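Side-chain contacts in ethyl acetate hydrolase (Pseudomonas veronii, PDB 5EFZ), which hydrolyses ethyl acetate to ethanol and acetate, a step in the bacterial breakdown of short-chain methyl ketones such as 2-butanone: residues 186-189 and 190-194; 255-258 and 259-263; 264-267 and 268-271. All coordinates share one frame; numbering follows the deposited sequence.

Contact 1 (186-189 and 190-194); sequences LFTE and ILIEA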
# COMPACT_ATOMS: atom_id res chain seq x y z
N LEU A 186 1.71 -4.86 -10.06
CA LEU A 186 0.37 -5.04 -9.47
C LEU A 186 -0.27 -3.73 -9.00
O LEU A 186 -1.47 -3.48 -9.22
CB LEU A 186 0.45 -6.02 -8.30
CG LEU A 186 -0.86 -6.20 -7.51
CD1 LEU A 186 -1.92 -6.93 -8.36
CD2 LEU A 186 -0.57 -6.98 -6.23
N PHE A 187 0.51 -2.89 -8.31
CA PHE A 187 0.02 -1.59 -7.90
C PHE A 187 -0.52 -0.80 -9.10
O PHE A 187 -1.62 -0.26 -9.07
CB PHE A 187 1.15 -0.81 -7.24
CG PHE A 187 0.83 0.64 -6.96
CD1 PHE A 187 -0.38 1.00 -6.40
CD2 PHE A 187 1.80 1.63 -7.17
CE1 PHE A 187 -0.65 2.37 -6.09
CE2 PHE A 187 1.52 2.99 -6.89
CZ PHE A 187 0.31 3.35 -6.35
N THR A 188 0.27 -0.75 -10.16
CA THR A 188 -0.15 0.02 -11.33
C THR A 188 -1.33 -0.66 -12.03
O THR A 188 -2.20 0.02 -12.54
CB THR A 188 1.01 0.20 -12.27
OG1 THR A 188 2.11 0.77 -11.52
CG2 THR A 188 0.59 1.18 -13.39
N GLU A 189 -1.38 -1.98 -12.02
CA GLU A 189 -2.56 -2.68 -12.54
C GLU A 189 -3.82 -2.27 -11.79
O GLU A 189 -4.89 -2.03 -12.39
CB GLU A 189 -2.39 -4.19 -12.48
CG GLU A 189 -3.65 -4.95 -12.90
CD GLU A 189 -3.39 -6.42 -13.17
OE1 GLU A 189 -3.96 -7.30 -12.47
OE2 GLU A 189 -2.62 -6.69 -14.10
N ILE A 190 -3.72 -2.21 -10.48
CA ILE A 190 -4.88 -1.82 -9.66
C ILE A 190 -5.25 -0.38 -9.94
O ILE A 190 -6.43 -0.04 -10.00
CB ILE A 190 -4.57 -2.04 -8.15
CG1 ILE A 190 -4.51 -3.58 -7.91
CG2 ILE A 190 -5.65 -1.33 -7.25
CD1 ILE A 190 -3.94 -3.99 -6.51
N LEU A 191 -4.24 0.48 -10.12
CA LEU A 191 -4.50 1.89 -10.50
C LEU A 191 -5.21 2.00 -11.84
O LEU A 191 -6.07 2.87 -12.03
CB LEU A 191 -3.20 2.68 -10.58
CG LEU A 191 -2.51 3.11 -9.29
CD1 LEU A 191 -1.15 3.73 -9.68
CD2 LEU A 191 -3.40 4.11 -8.51
N ILE A 192 -4.76 1.19 -12.79
CA ILE A 192 -5.39 1.16 -14.12
C ILE A 192 -6.85 0.72 -14.00
O ILE A 192 -7.76 1.32 -14.60
CB ILE A 192 -4.64 0.22 -15.08
CG1 ILE A 192 -3.28 0.87 -15.47
CG2 ILE A 192 -5.48 -0.10 -16.34
CD1 ILE A 192 -2.26 -0.12 -16.15
N GLU A 193 -7.09 -0.33 -13.23
CA GLU A 193 -8.46 -0.86 -13.15
C GLU A 193 -9.40 0.12 -12.46
O GLU A 193 -10.60 0.12 -12.72
CB GLU A 193 -8.46 -2.23 -12.47
CG GLU A 193 -7.84 -3.28 -13.41
CD GLU A 193 -7.62 -4.64 -12.80
OE1 GLU A 193 -7.73 -4.78 -11.55
OE2 GLU A 193 -7.32 -5.58 -13.59
N ALA A 194 -8.87 0.96 -11.58
CA ALA A 194 -9.71 1.97 -10.94
C ALA A 194 -10.38 2.85 -12.01
O ALA A 194 -11.54 3.25 -11.90
CB ALA A 194 -8.88 2.83 -10.00
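Leu191 lays its CD1 methyl over one face of the Phe187 ring, a CH-pi contact of 3.9 Å from CD1 to the ring centroid, offset toward the rim where Phe187 CZ lies. Phe187 reaches this place because its CG stands anti to the backbone N (chi1 172°), which swings the ring along the helix toward Leu191. The same ring meets Trp223 edge-to-face and also meets Phe307. Replacing Phe187 by alanine is likely to leave a gap below Leu191 CD1 and take from Trp223 and Phe307 the ring they meet. Beneath the side chains four i to i+4 bonds cross the contact. Ile190 N donates to Leu186 O and Leu191 N to Phe187 O, each at 2.9 Å, while Ile192 N reaches Thr188 O at 2.8 Å and Glu193 N reaches Glu189 O at 2.9 Å. The hydroxyl of buried Thr188 is satisfied one turn back, at the carbonyl of Asp184. Glu189 and Glu193 run side by side and point the same way, their carboxylate planes 35° apart, with Glu189 OE1 3.9 Å from Glu193 OE2. This pairing of like charges is answered by Lys221 of the second subunit, which makes a salt bridge to each carboxylate and probably offsets their repulsion. Leu186 CG also meets Ile190 CD1 at 3.9 Å. Helix 182-196 belongs to the helical insertion between strands 170-174 and 296-300 of the alpha/beta hydrolase fold, with Phe187 near the inferred catalytic triad and another flank on the second subunit of the homodimer.

Contact 2 (255-258 and 259-263); sequences KRYF and APMDP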
# COMPACT_ATOMS: atom_id res chain seq x y z
N LYS A 255 -7.70 14.11 -4.84
CA LYS A 255 -8.73 14.05 -5.87
C LYS A 255 -8.61 15.24 -6.83
O LYS A 255 -8.75 15.10 -8.04
CB LYS A 255 -10.13 14.03 -5.25
CG LYS A 255 -10.45 12.70 -4.55
CD LYS A 255 -11.89 12.65 -4.03
CE LYS A 255 -12.17 11.31 -3.36
NZ LYS A 255 -13.55 11.29 -2.82
N ARG A 256 -8.34 16.41 -6.27
CA ARG A 256 -8.24 17.63 -7.08
C ARG A 256 -7.08 17.54 -8.08
O ARG A 256 -7.20 18.03 -9.21
CB ARG A 256 -8.08 18.85 -6.16
CG ARG A 256 -7.96 20.18 -6.87
CD ARG A 256 -7.98 21.37 -5.88
NE ARG A 256 -9.29 21.49 -5.23
CZ ARG A 256 -9.50 21.87 -3.98
NH1 ARG A 256 -8.48 22.23 -3.19
NH2 ARG A 256 -10.73 21.92 -3.50
N TYR A 257 -5.99 16.89 -7.68
CA TYR A 257 -4.81 16.73 -8.55
C TYR A 257 -5.17 15.94 -9.81
O TYR A 257 -4.82 16.34 -10.93
CB TYR A 257 -3.66 16.04 -7.79
CG TYR A 257 -2.46 15.73 -8.68
CD1 TYR A 257 -2.24 14.45 -9.15
CD2 TYR A 257 -1.56 16.73 -9.05
CE1 TYR A 257 -1.17 14.17 -10.01
CE2 TYR A 257 -0.49 16.46 -9.90
CZ TYR A 257 -0.31 15.17 -10.36
OH TYR A 257 0.76 14.88 -11.19
N PHE A 258 -5.86 14.82 -9.64
CA PHE A 258 -6.17 13.95 -10.77
C PHE A 258 -7.43 14.35 -11.53
O PHE A 258 -7.59 13.93 -12.67
CB PHE A 258 -6.31 12.48 -10.32
CG PHE A 258 -4.99 11.82 -10.00
CD1 PHE A 258 -4.11 11.49 -11.02
CD2 PHE A 258 -4.61 11.57 -8.68
CE1 PHE A 258 -2.86 10.89 -10.74
CE2 PHE A 258 -3.37 10.95 -8.38
CZ PHE A 258 -2.50 10.65 -9.42
N ALA A 259 -8.32 15.11 -10.90
CA ALA A 259 -9.63 15.43 -11.51
C ALA A 259 -9.60 15.94 -12.97
O ALA A 259 -10.45 15.57 -13.76
CB ALA A 259 -10.40 16.46 -10.64
N PRO A 260 -8.66 16.85 -13.31
CA PRO A 260 -8.78 17.39 -14.68
C PRO A 260 -8.01 16.60 -15.73
O PRO A 260 -7.93 17.06 -16.88
CB PRO A 260 -8.18 18.79 -14.54
CG PRO A 260 -7.06 18.57 -13.54
CD PRO A 260 -7.62 17.56 -12.53
N MET A 261 -7.44 15.45 -15.35
CA MET A 261 -6.48 14.75 -16.22
C MET A 261 -7.20 13.80 -17.17
O MET A 261 -8.35 13.45 -16.95
CB MET A 261 -5.44 14.00 -15.40
CG MET A 261 -4.58 14.96 -14.54
SD MET A 261 -3.19 14.08 -13.83
CE MET A 261 -2.31 15.43 -13.01
N ASP A 262 -6.51 13.40 -18.23
CA ASP A 262 -7.15 12.58 -19.26
C ASP A 262 -6.92 11.09 -18.99
O ASP A 262 -5.79 10.65 -18.91
CB ASP A 262 -6.60 12.92 -20.63
CG ASP A 262 -7.26 12.10 -21.72
OD1 ASP A 262 -8.49 12.28 -21.92
OD2 ASP A 262 -6.54 11.29 -22.38
N PRO A 263 -8.00 10.30 -18.86
CA PRO A 263 -7.84 8.87 -18.55
C PRO A 263 -6.96 8.13 -19.58
O PRO A 263 -6.10 7.36 -19.15
CB PRO A 263 -9.29 8.34 -18.59
CG PRO A 263 -10.14 9.52 -18.18
CD PRO A 263 -9.40 10.76 -18.73
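Lys255 O accepts Ala259 N at 2.9 Å, the last turn of helix 246-258, in a bond bent to 134° at the hydrogen. A type I beta turn from Phe258 to Met261 follows, closed by Met261 N donating to Phe258 O at 3.1 Å. Pro260 has no N-H to offer, and its CD packs 3.4 Å from Arg256 O. The turn thus leads the chain out of one helix and toward the next, the short connection between helices 246-258 and 263-274 in this alpha/beta hydrolase; Asp262 is the N-cap of the second helix, its OD2 accepting the backbone N of Asn265. Met261 carries the side-chain contact back across the turn. With CG beside its own backbone N (chi1 -63°) and the chain extended beyond, the thioether passes by Tyr257 O and sets its CE methyl over one face of the Tyr257 ring. CE lies 3.3 Å from Tyr257 CZ, toward the rim, and 3.6 Å from the ring centroid, a CH-pi contact. The sulfur takes part obliquely in two Met-aromatic contacts, 4.9 Å from SD to the Tyr257 centroid and 5.0 Å from SD to the Phe258 centroid. The two rings also meet each other, Tyr257 CD1 standing over the centre of one face of Phe258. The phenol oxygen of Tyr257 is hydrogen-bonded to Ser69 OG, which fixes the far end of the ring, while Phe258 stacks on Trp223 and meets His219 edge-to-face.

Contact 3 (264-267 and 268-271); sequences NNLL and TMAW. With EDO (1,2-ethanediol), chain L.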
# COMPACT_ATOMS: atom_id res chain seq x y z
N ASN A 264 -7.14 8.38 -20.88
CA ASN A 264 -6.30 7.67 -21.86
C ASN A 264 -4.82 8.01 -21.67
O ASN A 264 -3.96 7.12 -21.72
CB ASN A 264 -6.72 7.98 -23.29
CG ASN A 264 -8.03 7.29 -23.66
OD1 ASN A 264 -8.34 6.20 -23.16
ND2 ASN A 264 -8.82 7.94 -24.49
N ASN A 265 -4.50 9.28 -21.45
CA ASN A 265 -3.08 9.62 -21.17
C ASN A 265 -2.51 8.94 -19.90
O ASN A 265 -1.35 8.46 -19.88
CB ASN A 265 -2.90 11.14 -21.03
CG ASN A 265 -3.11 11.88 -22.33
OD1 ASN A 265 -3.16 11.28 -23.43
ND2 ASN A 265 -3.29 13.20 -22.21
N LEU A 266 -3.28 8.89 -18.83
CA LEU A 266 -2.82 8.22 -17.63
C LEU A 266 -2.54 6.72 -17.91
O LEU A 266 -1.55 6.16 -17.41
CB LEU A 266 -3.85 8.36 -16.48
CG LEU A 266 -4.04 9.80 -15.99
CD1 LEU A 266 -5.12 9.84 -14.89
CD2 LEU A 266 -2.72 10.34 -15.43
N LEU A 267 -3.40 6.09 -18.70
CA LEU A 267 -3.21 4.66 -19.01
C LEU A 267 -1.96 4.45 -19.88
O LEU A 267 -1.24 3.46 -19.73
CB LEU A 267 -4.45 4.10 -19.73
CG LEU A 267 -5.76 4.08 -18.91
CD1 LEU A 267 -6.87 3.39 -19.72
CD2 LEU A 267 -5.59 3.40 -17.58
N THR A 268 -1.67 5.40 -20.77
CA THR A 268 -0.44 5.31 -21.57
C THR A 268 0.79 5.34 -20.66
O THR A 268 1.71 4.54 -20.82
CB THR A 268 -0.34 6.46 -22.61
OG1 THR A 268 -1.47 6.40 -23.48
CG2 THR A 268 0.91 6.36 -23.47
N MET A 269 0.79 6.26 -19.70
CA MET A 269 1.95 6.39 -18.82
C MET A 269 2.01 5.21 -17.87
O MET A 269 3.08 4.71 -17.58
CB MET A 269 1.89 7.74 -18.08
CG MET A 269 2.22 8.95 -19.02
SD MET A 269 2.06 10.53 -18.14
CE MET A 269 0.26 10.72 -18.09
N ALA A 270 0.85 4.75 -17.39
CA ALA A 270 0.81 3.58 -16.53
C ALA A 270 1.35 2.30 -17.23
O ALA A 270 2.11 1.53 -16.61
CB ALA A 270 -0.66 3.34 -16.02
N TRP A 271 0.95 2.06 -18.48
CA TRP A 271 1.42 0.88 -19.22
C TRP A 271 2.94 0.94 -19.33
O TRP A 271 3.66 -0.06 -19.20
CB TRP A 271 0.79 0.83 -20.63
CG TRP A 271 1.06 -0.45 -21.42
CD1 TRP A 271 0.23 -1.55 -21.53
CD2 TRP A 271 2.20 -0.72 -22.24
NE1 TRP A 271 0.81 -2.49 -22.36
CE2 TRP A 271 2.02 -2.00 -22.80
CE3 TRP A 271 3.36 0.00 -22.55
CZ2 TRP A 271 2.96 -2.59 -23.64
CZ3 TRP A 271 4.32 -0.59 -23.38
CH2 TRP A 271 4.10 -1.86 -23.92
C1 EDO L . -4.56 5.15 -24.92
O1 EDO L . -4.16 4.64 -23.62
C2 EDO L . -4.44 4.13 -26.07
O2 EDO L . -3.58 3.00 -25.83
O HOH W 1 -1.35 9.10 -24.31
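The first two turns of helix 263-274 form a polar patch at Asn264, Asn265 and Thr268, where Thr268 OG1 lies 3.1 Å from Asn264 O and a molecule of 1,2-ethanediol, probably from the crystallisation liquor, is bound. The hydroxyl is turned back toward that carbonyl because OG1 sits beside the backbone N (chi1 -59°). Asn264 O is a shared acceptor: it takes Thr268 N at 3.0 Å and ethanediol O1 at 3.1 Å. A water joins the neighbouring side chains, donating to Asn265 OD1 at 3.0 Å and hydrogen-bonded to Thr268 OG1 at 2.8 Å. Asn265 ND2 is taken up by Ser108 OG and Asn264 ND2 by the carbonyl of Gly204, so both amides tie the helix start to nearby loops. Backbone bonds of the i to i+4 kind continue with Met269 N to Asn265 O, Ala270 N to Leu266 O and Trp271 N to Leu267 O. Another side of the helix is apolar. Met269, bent at its last torsion (chi3 -76°), folds its CE methyl back along the helix until CE comes 3.3 Å from Asn265 O and 4.0 Å from Leu266 CD2. Ala270 CB packs against Leu266 O, and Thr188 and Ile192 of helix 182-196 pack on this small residue. The Trp271 ring makes a cation-pi contact with Arg275. Helix 263-274, capped at its start by Asp262, lies in the mainly helical insertion between strands 170-174 and 296-300, with the Met269 side chain about 10 Å from that of Ser151, the inferred nucleophile.

Overall arrangement
From the N terminus the chain first passes through contact 1 on helix 182-196, then contact 2 at the end of helix 246-258, and at once contact 3 on helix 263-274. Each is local and they stand in series, so none nests in or crosses another; contact 2 alone turns the chain, joining two successive helices. In space contacts 1 and 3 meet: Ile192 CG1 lies 3.6 Å from Ala270 CB, and Ile192 CG2 also packs on Leu267. Contact 2 touches contact 3 through Met261 and Leu266, but its nearest atoms stay about 7 Å from contact 1. Helix 263-274 thus links helix 182-196 with the turn after helix 246-258.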